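Local coordinates for protein AGR_L_2016p (Agrobacterium tumefaciens, PDB 2GVH) that probably hydrolyses the thioester bond of acyl-CoA molecules, releasing free coenzyme A and a carboxylic acid, as a double-hotdog thioesterase, at residues D56-I61 with F93-V98. Numbering follows the deposited sequence.
Sequences DRVAFI and FTARPV
Val58 rests its two methyl groups on the helix-facing side of strand 89-100, against Phe93 and Ala95, seating the central helix 49-67 of a hotdog fold against the antiparallel sheet that wraps it. The branches divide the work. CG1 sits between the backbone N and the carbonyl carbon of its own residue (chi1 51°). From there it meets Phe93 CB at 3.6 Å. CG2, anti to that N, reaches the methyl of Ala95, 3.8 Å from its CB. The same Val58 CG2 also lies 3.7 Å from Phe93 O. Phe93 offers its CB rather than its ring: with CG anti to the carbonyl carbon (chi1 -57°), the ring turns off from the helix segment, and the side chain also touches Met111 on the next strand. Ala95, two residues on and on the same face of the strand, permits a close approach, the segment axes coming within 7.6 Å at a crossing angle of -40°. Thr94 and Arg96 direct their CB atoms to the other face. No hydrogen bond links the two segments. Val58 also packs on Leu31 of the neighbouring strand 29-35. The CB of Ala95 abuts the helix backbone, 3.5 Å from Val58 O and 4.2 Å from Ala59 CA.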
loop_
_atom_site.group_PDB
_atom_site.type_symbol
_atom_site.label_atom_id
_atom_site.label_comp_id
_atom_site.label_asym_id
_atom_site.label_seq_id
_atom_site.Cartn_x
_atom_site.Cartn_y
_atom_site.Cartn_z
ATOM N N ASP B 56 -6.378 -12.702 -10.211
ATOM C CA ASP B 56 -7.772 -12.580 -9.896
ATOM C C ASP B 56 -8.247 -11.170 -10.199
ATOM O O ASP B 56 -9.335 -10.994 -10.749
ATOM C CB ASP B 56 -8.040 -13.042 -8.473
ATOM C CG ASP B 56 -9.397 -12.617 -7.951
ATOM O OD1 ASP B 56 -10.376 -13.366 -8.139
ATOM O OD2 ASP B 56 -9.460 -11.533 -7.308
ATOM N N ARG B 57 -7.434 -10.153 -9.844
ATOM C CA ARG B 57 -7.884 -8.757 -10.128
ATOM C C ARG B 57 -8.263 -8.553 -11.613
ATOM O O ARG B 57 -9.329 -8.012 -11.932
ATOM C CB ARG B 57 -6.879 -7.725 -9.668
ATOM C CG ARG B 57 -7.490 -6.330 -9.362
ATOM C CD ARG B 57 -6.405 -5.250 -9.161
ATOM N NE ARG B 57 -5.566 -5.617 -8.053
ATOM C CZ ARG B 57 -4.286 -5.296 -7.919
ATOM N NH1 ARG B 57 -3.647 -4.578 -8.833
ATOM N NH2 ARG B 57 -3.633 -5.711 -6.848
ATOM N N VAL B 58 -7.431 -9.019 -12.532
ATOM C CA VAL B 58 -7.719 -8.742 -13.929
ATOM C C VAL B 58 -8.876 -9.615 -14.419
ATOM O O VAL B 58 -9.601 -9.260 -15.357
ATOM C CB VAL B 58 -6.461 -8.889 -14.796
ATOM C CG1 VAL B 58 -5.766 -10.251 -14.544
ATOM C CG2 VAL B 58 -6.773 -8.655 -16.256
ATOM N N ALA B 59 -9.059 -10.752 -13.768
ATOM C CA ALA B 59 -10.211 -11.578 -14.013
ATOM C C ALA B 59 -11.467 -10.821 -13.660
ATOM O O ALA B 59 -12.406 -10.730 -14.473
ATOM C CB ALA B 59 -10.124 -12.815 -13.223
ATOM N N PHE B 60 -11.462 -10.285 -12.446
ATOM C CA PHE B 60 -12.526 -9.470 -11.916
ATOM C C PHE B 60 -12.929 -8.343 -12.878
ATOM O O PHE B 60 -14.116 -8.265 -13.316
ATOM C CB PHE B 60 -12.136 -8.930 -10.540
ATOM C CG PHE B 60 -13.058 -7.876 -10.020
ATOM C CD1 PHE B 60 -14.244 -8.217 -9.400
ATOM C CD2 PHE B 60 -12.742 -6.537 -10.151
ATOM C CE1 PHE B 60 -15.107 -7.244 -8.915
ATOM C CE2 PHE B 60 -13.606 -5.552 -9.671
ATOM C CZ PHE B 60 -14.779 -5.908 -9.044
ATOM N N ILE B 61 -11.946 -7.514 -13.234
ATOM C CA ILE B 61 -12.153 -6.425 -14.194
ATOM C C ILE B 61 -12.798 -6.961 -15.489
ATOM O O ILE B 61 -13.773 -6.386 -15.983
ATOM C CB ILE B 61 -10.842 -5.725 -14.518
ATOM C CG1 ILE B 61 -10.221 -5.090 -13.249
ATOM C CG2 ILE B 61 -11.036 -4.686 -15.604
ATOM C CD1 ILE B 61 -8.804 -4.532 -13.470
ATOM N N PHE B 93 -0.676 -9.517 -17.141
ATOM C CA PHE B 93 -1.791 -10.382 -16.829
ATOM C C PHE B 93 -2.926 -10.115 -17.823
ATOM O O PHE B 93 -3.448 -9.003 -17.900
ATOM C CB PHE B 93 -2.248 -10.135 -15.403
ATOM C CG PHE B 93 -1.159 -10.332 -14.377
ATOM C CD1 PHE B 93 -0.173 -9.379 -14.198
ATOM C CD2 PHE B 93 -1.137 -11.459 -13.583
ATOM C CE1 PHE B 93 0.834 -9.553 -13.261
ATOM C CE2 PHE B 93 -0.147 -11.649 -12.649
ATOM C CZ PHE B 93 0.854 -10.684 -12.471
ATOM N N THR B 94 -3.313 -11.121 -18.561
ATOM C CA THR B 94 -4.384 -10.960 -19.587
ATOM C C THR B 94 -5.563 -11.828 -19.205
ATOM O O THR B 94 -5.361 -12.942 -18.740
ATOM C CB THR B 94 -3.976 -11.473 -20.959
ATOM O OG1 THR B 94 -3.419 -12.757 -20.759
ATOM C CG2 THR B 94 -2.927 -10.655 -21.590
ATOM N N ALA B 95 -6.777 -11.303 -19.375
ATOM C CA ALA B 95 -7.983 -12.040 -19.086
ATOM C C ALA B 95 -8.963 -12.004 -20.271
ATOM O O ALA B 95 -9.140 -10.956 -20.911
ATOM C CB ALA B 95 -8.633 -11.515 -17.866
ATOM N N ARG B 96 -9.602 -13.148 -20.522
ATOM C CA ARG B 96 -10.686 -13.293 -21.509
ATOM C C ARG B 96 -11.810 -14.099 -20.904
ATOM O O ARG B 96 -11.581 -15.160 -20.337
ATOM C CB ARG B 96 -10.247 -14.106 -22.728
ATOM C CG ARG B 96 -9.284 -13.480 -23.675
ATOM C CD ARG B 96 -8.481 -14.536 -24.488
ATOM N NE ARG B 96 -7.214 -13.904 -24.965
ATOM N N PRO B 97 -13.039 -13.628 -21.035
ATOM C CA PRO B 97 -14.134 -14.529 -20.723
ATOM C C PRO B 97 -14.197 -15.633 -21.780
ATOM O O PRO B 97 -14.081 -15.342 -22.966
ATOM C CB PRO B 97 -15.362 -13.638 -20.841
ATOM C CG PRO B 97 -14.877 -12.280 -20.852
ATOM C CD PRO B 97 -13.512 -12.303 -21.437
ATOM N N VAL B 98 -14.364 -16.880 -21.346
ATOM C CA VAL B 98 -14.372 -18.011 -22.266
ATOM C C VAL B 98 -15.671 -18.801 -22.262
ATOM O O VAL B 98 -15.928 -19.531 -23.193
ATOM C CB VAL B 98 -13.184 -18.962 -22.044
ATOM C CG1 VAL B 98 -11.855 -18.284 -22.449
ATOM C CG2 VAL B 98 -13.125 -19.414 -20.609
#